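Side-chain contact in tylactone synthase starter module and modules 1 & 2 (Streptomyces fradiae, PDB 2Z5L), which probably reduces the beta-keto group of a carrier-bound polyketide intermediate in tylosin biosynthesis, helping to set its stereochemistry: residues A[52-57]-A[61-66]. Sequence-based numbering, arbitrary orientation.
Sequences LVAPPT and ELLDGL
Leu52 and Leu63 lie alongside one another, pointing opposite ways, the one reaching out from a strand and the other from the helix that follows it. Leu52 can be traced outward atom by atom. Its CB already rests against Leu63 CD2, 3.8 Å away. CG stands anti to the carbonyl carbon (chi1 -53°), and the second torsion extends CD1 onward to the helix. There this methyl meets Leu63 CD2 again at 3.8 Å, lies 3.9 Å from the backbone Leu63 O, and ends 4.0 Å from Leu66 CB. CD1 thus bridges Leu63 and Leu66, about one helical turn apart, while a single methyl of Leu63 lies along Leu52 from CB to CD1. The same methyl, Leu63 CD2, also comes within 4.2 Å of Ala54 CB. Alanine suits this second inward position on the strand, because its single methyl lets the longer Leu63 approach the strand closely. Between them Val53 points away from the helix and packs on Val109 and Val82. No hydrogen bond links the two segments; the contact rests on apolar side-chain packing, and leucine suits it because its forked end reaches from one backbone to the other. Strand 52-54 and helix 61-66 run nearly antiparallel, at 171°, with axes 10.3 Å apart, as expected for the first half of the beta-alpha-beta unit built from strand 49-54, helix 60-71 and strand 80-81. Thr67 and Leu70 extend the helix surface against Leu52, and strand 49-54 lies between strands 80-81 and 107-111: Leu52 and Ala54 hydrogen-bond through the backbone with Leu80, and Val53 with Val110.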
loop_
_atom_site.group_PDB
_atom_site.type_symbol
_atom_site.label_atom_id
_atom_site.label_comp_id
_atom_site.label_asym_id
_atom_site.label_seq_id
_atom_site.Cartn_x
_atom_site.Cartn_y
_atom_site.Cartn_z
ATOM N N LEU A 52 23.383 -12.339 -3.547
ATOM C CA LEU A 52 23.094 -10.943 -3.244
ATOM C C LEU A 52 22.965 -10.181 -4.549
ATOM O O LEU A 52 23.940 -10.068 -5.288
ATOM C CB LEU A 52 24.213 -10.311 -2.430
ATOM C CG LEU A 52 24.636 -11.029 -1.156
ATOM C CD1 LEU A 52 25.746 -10.233 -0.505
ATOM C CD2 LEU A 52 23.452 -11.192 -0.212
ATOM N N VAL A 53 21.764 -9.666 -4.821
ATOM C CA VAL A 53 21.482 -8.888 -6.029
ATOM C C VAL A 53 21.480 -7.419 -5.634
ATOM O O VAL A 53 20.753 -7.017 -4.728
ATOM C CB VAL A 53 20.098 -9.221 -6.613
ATOM C CG1 VAL A 53 19.901 -8.477 -7.922
ATOM C CG2 VAL A 53 19.965 -10.729 -6.822
ATOM N N ALA A 54 22.283 -6.613 -6.315
ATOM C CA ALA A 54 22.351 -5.195 -5.992
ATOM C C ALA A 54 22.612 -4.316 -7.210
ATOM O O ALA A 54 23.176 -4.780 -8.204
ATOM C CB ALA A 54 23.441 -4.968 -4.961
ATOM N N PRO A 55 22.213 -3.029 -7.141
ATOM C CA PRO A 55 22.410 -2.076 -8.238
ATOM C C PRO A 55 23.900 -1.863 -8.470
ATOM O O PRO A 55 24.701 -2.082 -7.577
ATOM C CB PRO A 55 21.741 -0.805 -7.729
ATOM C CG PRO A 55 20.728 -1.301 -6.777
ATOM C CD PRO A 55 21.444 -2.409 -6.054
ATOM N N PRO A 56 24.278 -1.407 -9.671
ATOM C CA PRO A 56 25.674 -1.158 -10.038
ATOM C C PRO A 56 26.457 -0.426 -8.953
ATOM O O PRO A 56 26.264 0.770 -8.732
ATOM C CB PRO A 56 25.546 -0.341 -11.316
ATOM C CG PRO A 56 24.292 -0.881 -11.923
ATOM C CD PRO A 56 23.373 -0.942 -10.739
ATOM N N THR A 57 27.346 -1.161 -8.286
ATOM C CA THR A 57 28.180 -0.612 -7.219
ATOM C C THR A 57 27.364 0.205 -6.220
ATOM O O THR A 57 27.664 1.374 -5.956
ATOM C CB THR A 57 29.308 0.279 -7.796
ATOM O OG1 THR A 57 28.736 1.359 -8.549
ATOM C CG2 THR A 57 30.221 -0.537 -8.693
ATOM N N GLU A 61 30.811 -1.619 0.872
ATOM C CA GLU A 61 30.676 -1.998 2.277
ATOM C C GLU A 61 29.540 -2.974 2.534
ATOM O O GLU A 61 29.767 -4.099 2.974
ATOM C CB GLU A 61 30.464 -0.750 3.141
ATOM C CG GLU A 61 31.717 -0.274 3.865
ATOM C CD GLU A 61 32.907 -0.128 2.933
ATOM O OE1 GLU A 61 32.815 0.670 1.972
ATOM O OE2 GLU A 61 33.928 -0.818 3.165
ATOM N N LEU A 62 28.318 -2.526 2.266
ATOM C CA LEU A 62 27.125 -3.339 2.480
ATOM C C LEU A 62 27.308 -4.763 1.942
ATOM O O LEU A 62 27.157 -5.736 2.681
ATOM C CB LEU A 62 25.914 -2.673 1.811
ATOM C CG LEU A 62 24.524 -2.901 2.411
ATOM C CD1 LEU A 62 24.284 -4.389 2.585
ATOM C CD2 LEU A 62 24.404 -2.184 3.744
ATOM N N LEU A 63 27.633 -4.885 0.661
ATOM C CA LEU A 63 27.826 -6.198 0.057
ATOM C C LEU A 63 28.868 -7.016 0.805
ATOM O O LEU A 63 28.685 -8.216 1.024
ATOM C CB LEU A 63 28.231 -6.056 -1.410
ATOM C CG LEU A 63 27.049 -5.773 -2.344
ATOM C CD1 LEU A 63 27.546 -5.338 -3.693
ATOM C CD2 LEU A 63 26.179 -7.015 -2.449
ATOM N N ASP A 64 29.963 -6.366 1.188
ATOM C CA ASP A 64 31.035 -7.024 1.929
ATOM C C ASP A 64 30.556 -7.362 3.340
ATOM O O ASP A 64 30.922 -8.396 3.904
ATOM C CB ASP A 64 32.275 -6.118 1.991
ATOM C CG ASP A 64 33.213 -6.322 0.809
ATOM O OD1 ASP A 64 32.853 -5.951 -0.334
ATOM O OD2 ASP A 64 34.321 -6.870 1.025
ATOM N N GLY A 65 29.734 -6.483 3.901
ATOM C CA GLY A 65 29.199 -6.710 5.227
ATOM C C GLY A 65 28.228 -7.875 5.256
ATOM O O GLY A 65 28.328 -8.730 6.132
ATOM N N LEU A 66 27.291 -7.920 4.309
ATOM C CA LEU A 66 26.302 -9.005 4.257
ATOM C C LEU A 66 26.929 -10.366 3.992
ATOM O O LEU A 66 26.553 -11.360 4.609
ATOM C CB LEU A 66 25.248 -8.729 3.179
ATOM C CG LEU A 66 24.115 -7.736 3.479
ATOM C CD1 LEU A 66 23.224 -7.603 2.251
ATOM C CD2 LEU A 66 23.291 -8.225 4.675
#